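Local coordinates for protein response regulator (Helicobacter pylori, PDB 2PLN) that probably acts as an orphan response regulator that binds promoter DNA and controls transcription, represented here by its N-terminal receiver domain, at residues 25-28 with 29-32; 73-76 with 77-81. All coordinates share one frame; numbering follows the deposited sequence.

Contact 1: residues 25-28 with 29-32; sequences EKNS and VLGG
The flat carboxamide of Asn27 carries Leu30 over one face: Leu30 CB stands almost directly above the amide carbon, 3.6 Å from Asn27 CG, and the two side chains meet at about a right angle. The second flat group, the carboxylate of Glu25, also has Leu30 over one face, where the methyl CD2 comes to 4.1 Å from Glu25 OE2. The anti lone pair of Glu25 OE1, pointing away from the other oxygen, accepts the backbone N-H of Asn27 at 2.9 Å with an N-H...O angle of 163°. Extended at chi1 (176°) and bent at chi2 (51°), the glutamate chain folds back toward the turn, which brings its acid group round to that N-H. Its CG meanwhile lies 4.1 Å from Gly31 N, against a buried part of the helix that bears no side chain. Asn27 occupies the N-cap of helix 28-40, and the backbone bonds of the first turn begin with it: Gly31 N donates to Asn27 O at 2.8 Å and Gly32 N to Ser28 O at 2.9 Å. The side chain of Leu30 also touches Lys115 and Tyr117 in neighbouring loops. Glu25 OE2 makes a salt bridge to Lys115 and a weak hydrogen bond to Ser69. Glu25, Lys115 and Ser69 occupy the place of the acidic pocket of CheY-like receivers, with Ser69 where the acceptor aspartate usually stands. With one oxygen engaged by the Asn27 N-H and the other by Lys115, the carboxylate is fixed in rotation, and the acid joins the start of the helix to the pocket loops.

Contact 2: residues 73-76 with 77-81; sequences ALSF and VSRIK
Ala73 to Lys81 form one continuous helical run at the start of helix 73-83, with successive i to i+4 bonds: Val77 N to Ala73 O at 2.9 Å, then Ser78 N to Leu74 O, Arg79 N to Ser75 O and Ile80 N to Phe76 O. One turn further on, Ile80 covers the ring of Phe76. Its CG1 lies 3.8 Å from the ring centroid, 18° off the normal, a CH-pi contact over one face. Phe76 is extended at chi1 (167°), which carries its ring along the helix to this methylene. Arg79 approaches differently: NH2 sits at the edge of the Phe76 ring, while a face of the guanidinium rests on the backbone, its CZ 3.7 Å from Phe76 CA. The ring and guanidinium planes are 71° apart. A water joins Ser75 OG, at 2.8 Å, to Arg79 NH2, from which it accepts a hydrogen bond at 3.1 Å. Arg79 NE forms a salt bridge with Glu55 of helix 51-60, whose Leu51 and Met58 also touch Phe76. The helix splits its chemistry: Phe76, Val77 and Ile80 pack on beta-alpha-beta strands 65-68 and 88-93 and helix 51-60, while water and Glu55 hold the arginine's charge at the partly exposed border.

Contacts 1 and 2 belong to the same CheY-like receiver domain but do not touch: their centres are 21 Å apart and their nearest atoms about 9 Å. Helix 28-40, opened by contact 1, and helix 73-83, the site of contact 2, lie on opposite faces of the five-stranded parallel sheet, as in other members of this fold. Strand 65-68 relates them indirectly. Its Val68 packs on Ala73 and Phe76 of contact 2, and the following Ser69 reaches Glu25 of contact 1 through a weak hydrogen bond. Contact 1 lies at the place of the acidic pocket of CheY-like receivers, whereas contact 2 packs the helix against the sheet and helix 51-60.

Contact 1: residues 25-28 with 29-32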
loop_
_atom_site.group_PDB
_atom_site.type_symbol
_atom_site.label_atom_id
_atom_site.label_comp_id
_atom_site.label_asym_id
_atom_site.label_seq_id
_atom_site.Cartn_x
_atom_site.Cartn_y
_atom_site.Cartn_z
ATOM N N GLU A 25 -9.961 5.227 -15.464
ATOM C CA GLU A 25 -8.703 5.376 -16.180
ATOM C C GLU A 25 -8.992 5.893 -17.602
ATOM O O GLU A 25 -9.710 5.246 -18.394
ATOM C CB GLU A 25 -7.973 4.033 -16.216
ATOM C CG GLU A 25 -6.672 4.028 -17.027
ATOM C CD GLU A 25 -5.711 5.164 -16.637
ATOM O OE1 GLU A 25 -5.543 6.099 -17.463
ATOM O OE2 GLU A 25 -5.130 5.142 -15.510
ATOM N N LYS A 26 -8.456 7.074 -17.871
ATOM C CA LYS A 26 -8.651 7.833 -19.121
ATOM C C LYS A 26 -7.981 7.140 -20.303
ATOM O O LYS A 26 -8.449 7.244 -21.450
ATOM C CB LYS A 26 -8.024 9.222 -18.909
ATOM C CG LYS A 26 -8.155 10.239 -20.022
ATOM C CD LYS A 26 -7.286 11.443 -19.701
ATOM C CE LYS A 26 -7.168 12.391 -20.896
ATOM N NZ LYS A 26 -6.573 11.710 -22.095
ATOM N N ASN A 27 -6.889 6.433 -20.028
ATOM C CA ASN A 27 -6.102 5.779 -21.058
ATOM C C ASN A 27 -6.650 4.383 -21.345
ATOM O O ASN A 27 -6.435 3.442 -20.579
ATOM C CB ASN A 27 -4.637 5.781 -20.625
ATOM C CG ASN A 27 -3.705 5.107 -21.611
ATOM O OD1 ASN A 27 -2.486 5.249 -21.508
ATOM N ND2 ASN A 27 -4.245 4.379 -22.539
ATOM N N SER A 28 -7.381 4.235 -22.453
ATOM C CA SER A 28 -8.143 2.987 -22.662
ATOM C C SER A 28 -7.258 1.765 -22.886
ATOM O O SER A 28 -7.624 0.643 -22.521
ATOM C CB SER A 28 -9.154 3.125 -23.805
ATOM O OG SER A 28 -8.477 3.162 -25.047
ATOM N N VAL A 29 -6.107 1.990 -23.510
ATOM C CA VAL A 29 -5.122 0.937 -23.745
ATOM C C VAL A 29 -4.573 0.420 -22.410
ATOM O O VAL A 29 -4.545 -0.790 -22.159
ATOM C CB VAL A 29 -4.003 1.437 -24.689
ATOM C CG1 VAL A 29 -2.888 0.424 -24.805
ATOM C CG2 VAL A 29 -4.604 1.725 -26.062
ATOM N N LEU A 30 -4.168 1.353 -21.548
ATOM C CA LEU A 30 -3.686 0.973 -20.225
ATOM C C LEU A 30 -4.805 0.291 -19.423
ATOM O O LEU A 30 -4.571 -0.751 -18.806
ATOM C CB LEU A 30 -3.168 2.196 -19.484
ATOM C CG LEU A 30 -2.660 1.951 -18.073
ATOM C CD1 LEU A 30 -1.669 0.816 -18.036
ATOM C CD2 LEU A 30 -2.079 3.217 -17.523
ATOM N N GLY A 31 -6.010 0.855 -19.464
ATOM C CA GLY A 31 -7.133 0.264 -18.690
ATOM C C GLY A 31 -7.386 -1.173 -19.144
ATOM O O GLY A 31 -7.611 -2.072 -18.338
ATOM N N GLY A 32 -7.359 -1.402 -20.461
ATOM C CA GLY A 32 -7.455 -2.767 -20.993
ATOM C C GLY A 32 -6.395 -3.740 -20.503
ATOM O O GLY A 32 -6.693 -4.889 -20.169
#

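Contact 2: residues 73-76 with 77-81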
loop_
_atom_site.group_PDB
_atom_site.type_symbol
_atom_site.label_atom_id
_atom_site.label_comp_id
_atom_site.label_asym_id
_atom_site.label_seq_id
_atom_site.Cartn_x
_atom_site.Cartn_y
_atom_site.Cartn_z
ATOM N N ALA A 73 -9.559 13.274 -7.975
ATOM C CA ALA A 73 -9.673 11.973 -7.319
ATOM C C ALA A 73 -9.943 12.134 -5.827
ATOM O O ALA A 73 -10.708 11.385 -5.260
ATOM C CB ALA A 73 -8.448 11.087 -7.589
ATOM N N LEU A 74 -9.341 13.138 -5.200
ATOM C CA LEU A 74 -9.375 13.225 -3.737
ATOM C C LEU A 74 -10.770 13.469 -3.149
ATOM O O LEU A 74 -11.137 12.850 -2.150
ATOM C CB LEU A 74 -8.405 14.305 -3.264
ATOM C CG LEU A 74 -6.887 14.057 -3.372
ATOM C CD1 LEU A 74 -6.413 13.213 -2.237
ATOM C CD2 LEU A 74 -6.399 13.457 -4.708
ATOM N N SER A 75 -11.550 14.369 -3.750
ATOM C CA SER A 75 -12.927 14.574 -3.253
ATOM C C SER A 75 -13.739 13.305 -3.444
ATOM O O SER A 75 -14.535 12.925 -2.601
ATOM C CB SER A 75 -13.611 15.770 -3.918
ATOM O OG SER A 75 -13.666 15.586 -5.319
ATOM N N PHE A 76 -13.515 12.640 -4.576
ATOM C CA PHE A 76 -14.166 11.360 -4.866
ATOM C C PHE A 76 -13.842 10.319 -3.790
ATOM O O PHE A 76 -14.716 9.546 -3.371
ATOM C CB PHE A 76 -13.710 10.925 -6.251
ATOM C CG PHE A 76 -14.023 9.503 -6.604
ATOM C CD1 PHE A 76 -13.056 8.499 -6.452
ATOM C CD2 PHE A 76 -15.265 9.168 -7.146
ATOM C CE1 PHE A 76 -13.317 7.203 -6.817
ATOM C CE2 PHE A 76 -15.534 7.869 -7.517
ATOM C CZ PHE A 76 -14.559 6.875 -7.349
ATOM N N VAL A 77 -12.577 10.301 -3.340
ATOM C CA VAL A 77 -12.149 9.322 -2.332
ATOM C C VAL A 77 -13.031 9.493 -1.087
ATOM O O VAL A 77 -13.595 8.534 -0.575
ATOM C CB VAL A 77 -10.648 9.442 -2.005
ATOM C CG1 VAL A 77 -10.281 8.662 -0.768
ATOM C CG2 VAL A 77 -9.802 8.952 -3.207
ATOM N N SER A 78 -13.123 10.727 -0.608
ATOM C CA SER A 78 -13.937 11.010 0.559
ATOM C C SER A 78 -15.429 10.661 0.350
ATOM O O SER A 78 -16.048 10.110 1.236
ATOM C CB SER A 78 -13.779 12.478 0.968
ATOM O OG SER A 78 -14.484 12.684 2.170
ATOM N N ARG A 79 -15.990 10.983 -0.816
ATOM C CA ARG A 79 -17.416 10.660 -1.079
ATOM C C ARG A 79 -17.688 9.166 -1.010
ATOM O O ARG A 79 -18.687 8.725 -0.403
ATOM C CB ARG A 79 -17.886 11.175 -2.432
ATOM C CG ARG A 79 -18.087 12.650 -2.521
ATOM C CD ARG A 79 -18.900 13.053 -3.726
ATOM N NE ARG A 79 -18.321 12.631 -5.006
ATOM C CZ ARG A 79 -17.306 13.253 -5.611
ATOM N NH1 ARG A 79 -16.725 14.326 -5.059
ATOM N NH2 ARG A 79 -16.855 12.800 -6.761
ATOM N N ILE A 80 -16.775 8.375 -1.579
ATOM C CA ILE A 80 -16.927 6.907 -1.639
ATOM C C ILE A 80 -16.697 6.268 -0.284
ATOM O O ILE A 80 -17.402 5.309 0.104
ATOM C CB ILE A 80 -15.936 6.298 -2.709
ATOM C CG1 ILE A 80 -16.320 6.755 -4.110
ATOM C CG2 ILE A 80 -15.883 4.747 -2.594
ATOM C CD1 ILE A 80 -17.735 6.452 -4.497
ATOM N N LYS A 81 -15.703 6.769 0.432
ATOM C CA LYS A 81 -15.405 6.292 1.793
ATOM C C LYS A 81 -16.582 6.539 2.736
ATOM O O LYS A 81 -16.780 5.791 3.708
ATOM C CB LYS A 81 -14.146 6.960 2.361
ATOM C CG LYS A 81 -12.791 6.477 1.774
ATOM C CD LYS A 81 -12.746 4.986 1.494
ATOM C CE LYS A 81 -12.398 4.091 2.680
ATOM N NZ LYS A 81 -11.601 2.865 2.195
HETATM O O HOH W 1 -14.442 14.462 -7.714
#